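Local coordinates for GDSL-like protein (Collinsella aerofaciens ATCC 25986, PDB 7BXD) that probably hydrolyses acyl esters as a GDSL-like lipase/acylhydrolase of the SGNH hydrolase clan, at residues P152-G157 and S204-E209. Residues are numbered along the deposited sequence; the frame is centred on the assembly and turned at random.
Sequences PCKTSG and SPFLPE
K154 meets 204-209 in two places: its carbonyl O lies 3.7 Å from CG of P205, and its CD comes up to the edge of the F206 ring, near the ring plane, 4.3 Å from CE2. Past CD the lysine parts from the ring, and NZ is hydrogen-bonded to the carbonyl of Y198, whose side chain also makes a cation-pi contact with the lysine. T155 turns its side chain from the interface and offers backbone instead, CA packing 3.7 Å from P205 CG and the carbonyl O standing 3.5 Å from F206 CZ, oblique to the ring. T155 OG1 accepts from G157 N (3.0 Å) in an ST turn and is also hydrogen-bonded to the G218 carbonyl. In the parallel-sheet fold of SGNH hydrolases, 152-157 belongs to the loop after strand 146-150, whereas S204 to L207 form a type I beta turn that delivers L207 to the N-cap of helix 208-213. S156 packs obliquely on the same F206 ring in van der Waals contact, CA 3.8 Å from CE1. The S156 hydroxyl, placed by chi1 of 54°, has OG 3.6 Å from P205 CB and 3.5 Å from P205 O, without a hydrogen bond between the segments; it makes a weak one to the G218 carbonyl.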
# COMPACT_ATOMS: atom_id res chain seq x y z
N PRO A 152 0.42 -0.33 -5.41
CA PRO A 152 -0.99 -0.01 -5.14
C PRO A 152 -1.92 -0.72 -6.09
O PRO A 152 -1.68 -0.78 -7.31
CB PRO A 152 -1.05 1.52 -5.34
CG PRO A 152 0.14 1.83 -6.25
CD PRO A 152 1.20 0.86 -5.79
N CYS A 153 -3.03 -1.26 -5.54
CA CYS A 153 -3.98 -1.97 -6.39
C CYS A 153 -4.64 -1.03 -7.40
O CYS A 153 -4.76 0.18 -7.18
CB CYS A 153 -5.06 -2.64 -5.54
SG CYS A 153 -4.37 -4.08 -4.64
N LYS A 154 -5.15 -1.62 -8.48
CA LYS A 154 -5.94 -0.87 -9.44
C LYS A 154 -7.28 -0.43 -8.85
O LYS A 154 -7.80 -0.99 -7.86
CB LYS A 154 -6.16 -1.70 -10.70
CG LYS A 154 -4.85 -1.84 -11.49
CD LYS A 154 -5.08 -2.39 -12.89
CE LYS A 154 -3.83 -2.40 -13.79
NZ LYS A 154 -2.85 -3.44 -13.35
N THR A 155 -7.86 0.58 -9.50
CA THR A 155 -9.17 1.10 -9.18
C THR A 155 -9.89 1.42 -10.48
O THR A 155 -9.28 1.87 -11.46
CB THR A 155 -9.09 2.36 -8.30
OG1 THR A 155 -10.41 2.88 -8.08
CG2 THR A 155 -8.23 3.48 -8.85
N SER A 156 -11.20 1.22 -10.47
CA SER A 156 -12.02 1.67 -11.59
C SER A 156 -12.50 3.10 -11.43
O SER A 156 -13.27 3.57 -12.27
CB SER A 156 -13.21 0.72 -11.80
OG SER A 156 -13.95 0.55 -10.60
N GLY A 157 -12.04 3.80 -10.39
CA GLY A 157 -12.34 5.20 -10.19
C GLY A 157 -13.50 5.42 -9.23
O GLY A 157 -14.35 4.54 -8.99
N SER A 204 -10.22 -7.70 -9.71
CA SER A 204 -10.25 -6.59 -10.67
C SER A 204 -11.47 -5.72 -10.49
O SER A 204 -12.60 -6.20 -10.69
CB SER A 204 -10.22 -7.07 -12.11
OG SER A 204 -10.23 -5.94 -12.97
N PRO A 205 -11.32 -4.42 -10.25
CA PRO A 205 -12.49 -3.55 -10.23
C PRO A 205 -13.09 -3.35 -11.61
O PRO A 205 -14.19 -2.79 -11.69
CB PRO A 205 -11.94 -2.25 -9.63
CG PRO A 205 -10.46 -2.26 -10.11
CD PRO A 205 -10.04 -3.70 -10.02
N PHE A 206 -12.42 -3.77 -12.67
CA PHE A 206 -12.99 -3.66 -14.01
C PHE A 206 -13.92 -4.81 -14.35
O PHE A 206 -14.48 -4.82 -15.46
CB PHE A 206 -11.88 -3.53 -15.05
CG PHE A 206 -11.03 -2.31 -14.84
CD1 PHE A 206 -11.56 -1.03 -15.07
CD2 PHE A 206 -9.73 -2.40 -14.38
CE1 PHE A 206 -10.80 0.11 -14.87
CE2 PHE A 206 -8.96 -1.22 -14.18
CZ PHE A 206 -9.51 0.02 -14.43
N LEU A 207 -14.09 -5.78 -13.45
CA LEU A 207 -14.96 -6.92 -13.71
C LEU A 207 -16.19 -6.76 -12.82
O LEU A 207 -16.06 -6.65 -11.59
CB LEU A 207 -14.24 -8.24 -13.38
CG LEU A 207 -13.03 -8.50 -14.29
CD1 LEU A 207 -12.19 -9.69 -13.80
CD2 LEU A 207 -13.45 -8.71 -15.74
N PRO A 208 -17.41 -6.74 -13.39
CA PRO A 208 -18.60 -6.43 -12.57
C PRO A 208 -18.80 -7.37 -11.40
O PRO A 208 -19.24 -6.94 -10.32
CB PRO A 208 -19.76 -6.53 -13.56
CG PRO A 208 -19.17 -6.50 -14.90
CD PRO A 208 -17.74 -6.89 -14.82
N GLU A 209 -18.49 -8.66 -11.58
CA GLU A 209 -18.71 -9.60 -10.49
C GLU A 209 -17.74 -9.35 -9.35
O GLU A 209 -18.11 -9.55 -8.18
CB GLU A 209 -18.53 -11.03 -10.99
CG GLU A 209 -19.55 -11.46 -12.03
CD GLU A 209 -19.31 -10.90 -13.43
OE1 GLU A 209 -18.20 -10.37 -13.73
OE2 GLU A 209 -20.27 -11.03 -14.25